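Local coordinates for protein beta-ketoacyl synthase (Burkholderia phymatum, PDB 4EWG) that probably catalyses the condensation of acyl groups with malonyl-acyl carrier protein in fatty acid synthesis, as beta-ketoacyl-ACP synthases do, at residues D42-A54 with V203-N216. Sequence-based numbering, arbitrary orientation.
Sequences DWDYFESLHTRLA and VAVFDTLYATSTRN. With IMD (imidazole), chain C.
Asp207, in the last turn of its helix, packs CB and its carboxylate against Leu49 CD2. The carboxylate spans two successive amides because chi1 (-159°) swings CG away from the backbone N: His50 N reaches Asp207 OD2 on its syn side at 2.8 Å, and Thr51 N meets Asp207 OD1 from above the carboxylate plane at 3.1 Å. The hydroxyl of Thr212 donates to the same OD1 from the opposite face, so three donors hold the group and fix its rotation. An imidazole, probably from the crystallisation liquor and doubtful in its exact placement, lies beside Thr212, His50 and Tyr210.

Asn216 grips the loop at a second point. Its ND2 donates to His50 O at 2.9 Å, in the plane of both amide and carbonyl, while Arg52 N approaches Asn216 OD1 at 2.8 Å from above the carbonyl plane. Thr51 OG1 donates to Ser213 O at 2.7 Å, nearly along the C=O axis, and accepts from Leu53 N in an ST turn. Arg52 NH1 bonds Leu49 O and Thr51 O, bracing the loop from within.

Val203 wedges CG1 against Thr51 CG2 at 3.5 Å, a tight fit, and CG2 against Trp43 CH2. Leu53 packs CD1 beside Arg215 O and Ser213 OG, which is hydrogen-bonded to Asp231. The loop entering strand 53-54, partner of strand 38-39, is thus pinned to helix 200-207 and the loop after it, within the ketosynthase N-terminal domain; Tyr45 and Glu47 reach the second subunit. Side chains of 203-216 satisfy the N-H groups of His50, Thr51 and Arg52 and the His50 carbonyl, and the buried carboxylate is probably stabilised by its N-H and O-H donors, perhaps weakly aided by the nearby Arg52 guanidinium.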
ATOM      1  N   ASP A  42      16.060   9.130  26.043  1.00 41.99           N
ATOM      2  CA  ASP A  42      16.582   7.923  25.385  1.00 42.80           C
ATOM      3  C   ASP A  42      17.200   8.173  24.019  1.00 41.51           C
ATOM      4  O   ASP A  42      18.063   7.425  23.602  1.00 42.01           O
ATOM      5  CB  ASP A  42      15.486   6.874  25.218  1.00 42.80           C
ATOM      6  CG  ASP A  42      15.162   6.176  26.499  1.00 45.60           C
ATOM      7  OD1 ASP A  42      16.087   6.004  27.353  1.00 46.45           O
ATOM      8  OD2 ASP A  42      13.978   5.790  26.646  1.00 47.78           O
ATOM      9  N   TRP A  43      16.753   9.223  23.340  1.00 38.88           N
ATOM     10  CA  TRP A  43      17.266   9.558  22.028  1.00 37.00           C
ATOM     11  C   TRP A  43      18.652  10.097  22.002  1.00 37.27           C
ATOM     12  O   TRP A  43      19.200  10.291  20.926  1.00 35.56           O
ATOM     13  CB  TRP A  43      16.324  10.496  21.341  1.00 35.40           C
ATOM     14  CG  TRP A  43      15.038   9.810  20.999  1.00 35.78           C
ATOM     15  CD1 TRP A  43      14.747   8.437  21.049  1.00 35.79           C
ATOM     16  CD2 TRP A  43      13.838  10.430  20.526  1.00 34.30           C
ATOM     17  NE1 TRP A  43      13.473   8.200  20.646  1.00 35.47           N
ATOM     18  CE2 TRP A  43      12.868   9.354  20.323  1.00 34.33           C
ATOM     19  CE3 TRP A  43      13.480  11.717  20.255  1.00 34.06           C
ATOM     20  CZ2 TRP A  43      11.608   9.590  19.876  1.00 33.60           C
ATOM     21  CZ3 TRP A  43      12.202  11.956  19.798  1.00 34.02           C
ATOM     22  CH2 TRP A  43      11.278  10.910  19.616  1.00 34.01           C
ATOM     23  N   ASP A  44      19.256  10.295  23.180  1.00 37.23           N
ATOM     24  CA  ASP A  44      20.692  10.585  23.259  1.00 37.99           C
ATOM     25  C   ASP A  44      21.517   9.383  22.764  1.00 36.03           C
ATOM     26  O   ASP A  44      22.691   9.502  22.433  1.00 36.37           O
ATOM     27  CB  ASP A  44      21.094  10.957  24.690  1.00 40.56           C
ATOM     28  CG  ASP A  44      22.378  11.714  24.736  1.00 43.29           C
ATOM     29  OD1 ASP A  44      22.374  12.867  24.263  1.00 48.32           O
ATOM     30  OD2 ASP A  44      23.391  11.185  25.225  1.00 46.09           O
ATOM     31  N   TYR A  45      20.890   8.219  22.740  1.00 34.31           N
ATOM     32  CA  TYR A  45      21.470   7.044  22.133  1.00 33.11           C
ATOM     33  C   TYR A  45      21.815   7.284  20.650  1.00 32.24           C
ATOM     34  O   TYR A  45      22.796   6.765  20.150  1.00 32.61           O
ATOM     35  CB  TYR A  45      20.471   5.907  22.265  1.00 33.09           C
ATOM     36  CG  TYR A  45      20.834   4.609  21.580  1.00 32.74           C
ATOM     37  CD1 TYR A  45      21.670   3.679  22.203  1.00 33.24           C
ATOM     38  CD2 TYR A  45      20.293   4.284  20.335  1.00 31.34           C
ATOM     39  CE1 TYR A  45      21.982   2.472  21.584  1.00 33.17           C
ATOM     40  CE2 TYR A  45      20.592   3.085  19.716  1.00 31.28           C
ATOM     41  CZ  TYR A  45      21.446   2.190  20.338  1.00 32.30           C
ATOM     42  OH  TYR A  45      21.740   0.998  19.716  1.00 32.45           O
ATOM     43  N   PHE A  46      21.020   8.086  19.954  1.00 30.56           N
ATOM     44  CA  PHE A  46      21.200   8.262  18.507  1.00 29.53           C
ATOM     45  C   PHE A  46      22.232   9.330  18.196  1.00 29.71           C
ATOM     46  O   PHE A  46      22.339  10.311  18.912  1.00 29.98           O
ATOM     47  CB  PHE A  46      19.857   8.558  17.834  1.00 27.71           C
ATOM     48  CG  PHE A  46      18.892   7.427  17.951  1.00 27.24           C
ATOM     49  CD1 PHE A  46      19.177   6.189  17.352  1.00 26.87           C
ATOM     50  CD2 PHE A  46      17.745   7.546  18.727  1.00 27.14           C
ATOM     51  CE1 PHE A  46      18.320   5.124  17.488  1.00 26.29           C
ATOM     52  CE2 PHE A  46      16.881   6.461  18.868  1.00 26.62           C
ATOM     53  CZ  PHE A  46      17.164   5.265  18.242  1.00 26.44           C
ATOM     54  N   GLU A  47      22.988   9.119  17.126  1.00 29.42           N
ATOM     55  CA  GLU A  47      24.131   9.982  16.824  1.00 30.73           C
ATOM     56  C   GLU A  47      23.685  11.425  16.540  1.00 31.14           C
ATOM     57  O   GLU A  47      24.100  12.341  17.219  1.00 31.21           O
ATOM     58  CB  GLU A  47      24.930   9.435  15.643  1.00 30.54           C
ATOM     59  CG  GLU A  47      26.335  10.004  15.544  1.00 31.48           C
ATOM     60  CD  GLU A  47      27.109   9.495  14.326  1.00 31.41           C
ATOM     61  OE1 GLU A  47      26.613   8.605  13.614  1.00 31.00           O
ATOM     62  OE2 GLU A  47      28.224   9.983  14.075  1.00 31.59           O
ATOM     63  N   SER A  48      22.786  11.603  15.578  1.00 30.31           N
ATOM     64  CA  SER A  48      22.521  12.922  15.025  1.00 30.53           C
ATOM     65  C   SER A  48      21.049  13.279  14.980  1.00 29.57           C
ATOM     66  O   SER A  48      20.551  13.574  13.914  1.00 29.91           O
ATOM     67  CB  SER A  48      23.099  12.974  13.605  1.00 30.80           C
ATOM     68  OG  SER A  48      24.392  12.389  13.595  1.00 31.86           O
ATOM     69  N   LEU A  49      20.351  13.249  16.121  1.00 29.64           N
ATOM     70  CA  LEU A  49      18.994  13.820  16.199  1.00 28.39           C
ATOM     71  C   LEU A  49      19.066  15.134  16.952  1.00 28.82           C
ATOM     72  O   LEU A  49      19.648  15.194  18.014  1.00 28.31           O
ATOM     73  CB  LEU A  49      18.045  12.909  16.924  1.00 28.00           C
ATOM     74  CG  LEU A  49      17.521  11.713  16.136  1.00 26.98           C
ATOM     75  CD1 LEU A  49      16.605  10.908  17.036  1.00 26.18           C
ATOM     76  CD2 LEU A  49      16.820  12.171  14.872  1.00 25.13           C
ATOM     77  N   HIS A  50      18.476  16.173  16.382  1.00 27.72           N
ATOM     78  CA  HIS A  50      18.410  17.463  17.018  1.00 28.22           C
ATOM     79  C   HIS A  50      17.290  17.516  17.986  1.00 27.51           C
ATOM     80  O   HIS A  50      17.448  18.007  19.105  1.00 27.72           O
ATOM     81  CB  HIS A  50      18.259  18.544  15.966  1.00 29.45           C
ATOM     82  CG  HIS A  50      19.458  18.645  15.038  1.00 30.24           C
ATOM     83  ND1 HIS A  50      19.382  18.395  13.707  1.00 31.42           N
ATOM     84  CD2 HIS A  50      20.775  18.911  15.307  1.00 31.52           C
ATOM     85  CE1 HIS A  50      20.600  18.538  13.157  1.00 31.49           C
ATOM     86  NE2 HIS A  50      21.455  18.837  14.134  1.00 32.38           N
ATOM     87  N   THR A  51      16.129  16.993  17.604  1.00 26.46           N
ATOM     88  CA  THR A  51      14.994  17.026  18.529  1.00 26.10           C
ATOM     89  C   THR A  51      15.164  16.025  19.663  1.00 26.69           C
ATOM     90  O   THR A  51      15.731  14.975  19.478  1.00 26.00           O
ATOM     91  CB  THR A  51      13.639  16.798  17.838  1.00 24.51           C
ATOM     92  OG1 THR A  51      12.585  17.149  18.742  1.00 24.63           O
ATOM     93  CG2 THR A  51      13.461  15.378  17.408  1.00 23.79           C
ATOM     94  N   ARG A  52      14.642  16.389  20.830  1.00 28.13           N
ATOM     95  CA  ARG A  52      14.439  15.467  21.937  1.00 28.74           C
ATOM     96  C   ARG A  52      12.958  15.439  22.364  1.00 28.36           C
ATOM     97  O   ARG A  52      12.648  15.216  23.536  1.00 28.99           O
ATOM     98  CB  ARG A  52      15.337  15.871  23.119  1.00 30.41           C
ATOM     99  CG  ARG A  52      16.823  15.680  22.848  1.00 31.18           C
ATOM    100  CD  ARG A  52      17.151  14.203  22.759  1.00 31.59           C
ATOM    101  NE  ARG A  52      18.560  13.960  22.485  1.00 32.30           N
ATOM    102  CZ  ARG A  52      19.101  13.893  21.276  1.00 32.19           C
ATOM    103  NH1 ARG A  52      18.368  14.062  20.193  1.00 31.67           N
ATOM    104  NH2 ARG A  52      20.396  13.664  21.157  1.00 33.91           N
ATOM    105  N   LEU A  53      12.053  15.671  21.417  1.00 27.01           N
ATOM    106  CA  LEU A  53      10.606  15.705  21.726  1.00 26.63           C
ATOM    107  C   LEU A  53       9.833  14.597  21.011  1.00 25.71           C
ATOM    108  O   LEU A  53      10.152  14.261  19.874  1.00 24.58           O
ATOM    109  CB  LEU A  53      10.016  17.051  21.304  1.00 26.62           C
ATOM    110  CG  LEU A  53      10.694  18.300  21.869  1.00 27.30           C
ATOM    111  CD1 LEU A  53      10.197  19.556  21.159  1.00 27.15           C
ATOM    112  CD2 LEU A  53      10.424  18.346  23.356  1.00 27.25           C
ATOM    113  N   ALA A  54       8.817  14.053  21.686  1.00 25.10           N
ATOM    114  CA  ALA A  54       7.872  13.109  21.084  1.00 24.47           C
ATOM    115  C   ALA A  54       6.595  13.151  21.883  1.00 24.37           C
ATOM    116  O   ALA A  54       6.582  13.700  23.000  1.00 25.66           O
ATOM    117  CB  ALA A  54       8.421  11.689  21.094  1.00 24.56           C
ATOM    118  N   VAL A 203      11.511   9.393  13.773  1.00 18.43           N
ATOM    119  CA  VAL A 203      11.752  10.809  13.990  1.00 19.22           C
ATOM    120  C   VAL A 203      12.834  11.354  13.039  1.00 19.31           C
ATOM    121  O   VAL A 203      12.689  12.444  12.512  1.00 18.70           O
ATOM    122  CB  VAL A 203      12.095  11.147  15.438  1.00 20.33           C
ATOM    123  CG1 VAL A 203      12.308  12.637  15.579  1.00 20.82           C
ATOM    124  CG2 VAL A 203      10.944  10.731  16.334  1.00 21.09           C
ATOM    125  N   ALA A 204      13.877  10.567  12.792  1.00 19.50           N
ATOM    126  CA  ALA A 204      14.944  10.963  11.829  1.00 19.76           C
ATOM    127  C   ALA A 204      14.394  11.365  10.448  1.00 19.31           C
ATOM    128  O   ALA A 204      14.956  12.241   9.781  1.00 19.89           O
ATOM    129  CB  ALA A 204      15.952   9.834  11.671  1.00 19.77           C
ATOM    130  N   VAL A 205      13.336  10.690  10.004  1.00 18.71           N
ATOM    131  CA  VAL A 205      12.658  11.013   8.714  1.00 18.45           C
ATOM    132  C   VAL A 205      12.416  12.535   8.598  1.00 18.64           C
ATOM    133  O   VAL A 205      12.759  13.170   7.616  1.00 18.72           O
ATOM    134  CB  VAL A 205      11.301  10.273   8.595  1.00 17.41           C
ATOM    135  CG1 VAL A 205      10.481  10.772   7.432  1.00 16.96           C
ATOM    136  CG2 VAL A 205      11.508   8.771   8.495  1.00 17.60           C
ATOM    137  N   PHE A 206      11.837  13.096   9.633  1.00 19.06           N
ATOM    138  CA  PHE A 206      11.546  14.513   9.678  1.00 19.44           C
ATOM    139  C   PHE A 206      12.698  15.362  10.246  1.00 19.83           C
ATOM    140  O   PHE A 206      12.885  16.509   9.831  1.00 19.81           O
ATOM    141  CB  PHE A 206      10.273  14.713  10.474  1.00 19.29           C
ATOM    142  CG  PHE A 206       9.117  13.980   9.895  1.00 19.36           C
ATOM    143  CD1 PHE A 206       8.421  14.506   8.802  1.00 19.17           C
ATOM    144  CD2 PHE A 206       8.743  12.722  10.382  1.00 19.52           C
ATOM    145  CE1 PHE A 206       7.351  13.810   8.244  1.00 19.15           C
ATOM    146  CE2 PHE A 206       7.670  12.003   9.805  1.00 18.99           C
ATOM    147  CZ  PHE A 206       6.971  12.561   8.740  1.00 18.89           C
ATOM    148  N   ASP A 207      13.440  14.823  11.201  1.00 19.63           N
ATOM    149  CA  ASP A 207      14.575  15.550  11.785  1.00 20.31           C
ATOM    150  C   ASP A 207      15.644  15.875  10.729  1.00 20.28           C
ATOM    151  O   ASP A 207      16.186  16.969  10.726  1.00 20.36           O
ATOM    152  CB  ASP A 207      15.192  14.780  12.962  1.00 20.64           C
ATOM    153  CG  ASP A 207      16.007  15.676  13.889  1.00 21.71           C
ATOM    154  OD1 ASP A 207      15.410  16.537  14.578  1.00 22.83           O
ATOM    155  OD2 ASP A 207      17.232  15.522  13.956  1.00 22.16           O
ATOM    156  N   THR A 208      15.902  14.942   9.816  1.00 19.60           N
ATOM    157  CA  THR A 208      16.857  15.173   8.740  1.00 19.54           C
ATOM    158  C   THR A 208      16.368  16.202   7.729  1.00 19.54           C
ATOM    159  O   THR A 208      17.153  16.682   6.943  1.00 20.29           O
ATOM    160  CB  THR A 208      17.190  13.885   7.971  1.00 19.41           C
ATOM    161  OG1 THR A 208      15.982  13.344   7.409  1.00 18.23           O
ATOM    162  CG2 THR A 208      17.842  12.841   8.913  1.00 19.42           C
ATOM    163  N   LEU A 209      15.074  16.501   7.724  1.00 18.93           N
ATOM    164  CA  LEU A 209      14.522  17.566   6.894  1.00 18.69           C
ATOM    165  C   LEU A 209      14.483  18.887   7.633  1.00 19.16           C
ATOM    166  O   LEU A 209      13.983  19.857   7.105  1.00 19.55           O
ATOM    167  CB  LEU A 209      13.081  17.198   6.417  1.00 17.96           C
ATOM    168  CG  LEU A 209      12.943  16.020   5.427  1.00 17.73           C
ATOM    169  CD1 LEU A 209      11.476  15.584   5.247  1.00 17.14           C
ATOM    170  CD2 LEU A 209      13.577  16.341   4.074  1.00 17.60           C
ATOM    171  N   TYR A 210      14.987  18.928   8.868  1.00 19.52           N
ATOM    172  CA  TYR A 210      14.807  20.092   9.757  1.00 20.03           C
ATOM    173  C   TYR A 210      13.337  20.483   9.945  1.00 19.78           C
ATOM    174  O   TYR A 210      13.032  21.648  10.067  1.00 20.21           O
ATOM    175  CB  TYR A 210      15.596  21.309   9.261  1.00 20.48           C
ATOM    176  CG  TYR A 210      17.037  20.988   9.050  1.00 20.69           C
ATOM    177  CD1 TYR A 210      17.453  20.401   7.857  1.00 20.13           C
ATOM    178  CD2 TYR A 210      18.003  21.246  10.054  1.00 21.14           C
ATOM    179  CE1 TYR A 210      18.764  20.058   7.653  1.00 20.48           C
ATOM    180  CE2 TYR A 210      19.339  20.932   9.846  1.00 21.30           C
ATOM    181  CZ  TYR A 210      19.710  20.325   8.631  1.00 21.19           C
ATOM    182  OH  TYR A 210      20.999  19.957   8.372  1.00 21.37           O
ATOM    183  N   ALA A 211      12.437  19.505   9.952  1.00 19.16           N
ATOM    184  CA  ALA A 211      10.998  19.768  10.086  1.00 18.78           C
ATOM    185  C   ALA A 211      10.540  19.551  11.513  1.00 18.86           C
ATOM    186  O   ALA A 211       9.407  19.921  11.871  1.00 18.23           O
ATOM    187  CB  ALA A 211      10.204  18.867   9.143  1.00 18.15           C
ATOM    188  N   THR A 212      11.422  18.999  12.349  1.00 19.21           N
ATOM    189  CA  THR A 212      11.077  18.759  13.740  1.00 19.75           C
ATOM    190  C   THR A 212      11.309  20.008  14.602  1.00 20.60           C
ATOM    191  O   THR A 212      12.290  20.717  14.427  1.00 21.66           O
ATOM    192  CB  THR A 212      11.923  17.630  14.334  1.00 20.24           C
ATOM    193  OG1 THR A 212      13.296  17.852  14.016  1.00 20.83           O
ATOM    194  CG2 THR A 212      11.497  16.289  13.810  1.00 19.40           C
ATOM    195  N   SER A 213      10.421  20.241  15.556  1.00 20.73           N
ATOM    196  CA  SER A 213      10.653  21.209  16.630  1.00 21.41           C
ATOM    197  C   SER A 213      11.848  20.795  17.496  1.00 22.27           C
ATOM    198  O   SER A 213      11.999  19.605  17.811  1.00 22.44           O
ATOM    199  CB  SER A 213       9.423  21.295  17.523  1.00 21.21           C
ATOM    200  OG  SER A 213       9.637  22.186  18.616  1.00 21.89           O
ATOM    201  N   THR A 214      12.673  21.772  17.889  1.00 22.47           N
ATOM    202  CA  THR A 214      13.814  21.530  18.721  1.00 22.91           C
ATOM    203  C   THR A 214      13.731  22.317  20.049  1.00 24.56           C
ATOM    204  O   THR A 214      14.749  22.535  20.709  1.00 24.73           O
ATOM    205  CB  THR A 214      15.108  21.905  17.992  1.00 22.72           C
ATOM    206  OG1 THR A 214      15.015  23.248  17.606  1.00 22.99           O
ATOM    207  CG2 THR A 214      15.327  21.046  16.739  1.00 21.85           C
ATOM    208  N   ARG A 215      12.532  22.709  20.461  1.00 25.20           N
ATOM    209  CA  ARG A 215      12.376  23.336  21.765  1.00 27.51           C
ATOM    210  C   ARG A 215      12.428  22.272  22.841  1.00 28.26           C
ATOM    211  O   ARG A 215      11.436  21.966  23.481  1.00 28.56           O
ATOM    212  CB  ARG A 215      11.102  24.154  21.817  1.00 28.05           C
ATOM    213  CG  ARG A 215      11.269  25.429  21.023  1.00 29.41           C
ATOM    214  CD  ARG A 215       9.977  26.206  20.921  1.00 30.68           C
ATOM    215  NE  ARG A 215       9.641  26.882  22.185  1.00 31.91           N
ATOM    216  CZ  ARG A 215       8.629  27.736  22.340  1.00 32.03           C
ATOM    217  NH1 ARG A 215       7.826  28.024  21.320  1.00 31.56           N
ATOM    218  NH2 ARG A 215       8.418  28.300  23.520  1.00 33.20           N
ATOM    219  N   ASN A 216      13.621  21.723  23.047  1.00 29.28           N
ATOM    220  CA  ASN A 216      13.778  20.481  23.796  1.00 29.87           C
ATOM    221  C   ASN A 216      13.477  20.619  25.288  1.00 32.30           C
ATOM    222  O   ASN A 216      13.163  19.633  25.972  1.00 32.35           O
ATOM    223  CB  ASN A 216      15.157  19.874  23.516  1.00 29.57           C
ATOM    224  CG  ASN A 216      15.286  19.363  22.073  1.00 28.25           C
ATOM    225  OD1 ASN A 216      14.286  19.125  21.388  1.00 28.73           O
ATOM    226  ND2 ASN A 216      16.490  19.138  21.635  1.00 27.39           N
TER
HETATM  227  N1  IMD C 501      15.880  21.766  13.192  1.00 24.14           N
HETATM  228  C2  IMD C 501      14.744  21.012  13.174  1.00 22.62           C
HETATM  229  N3  IMD C 501      15.092  19.711  13.121  1.00 23.64           N
HETATM  230  C4  IMD C 501      16.466  19.634  13.112  1.00 24.37           C
HETATM  231  C5  IMD C 501      16.965  20.939  13.168  1.00 23.65           C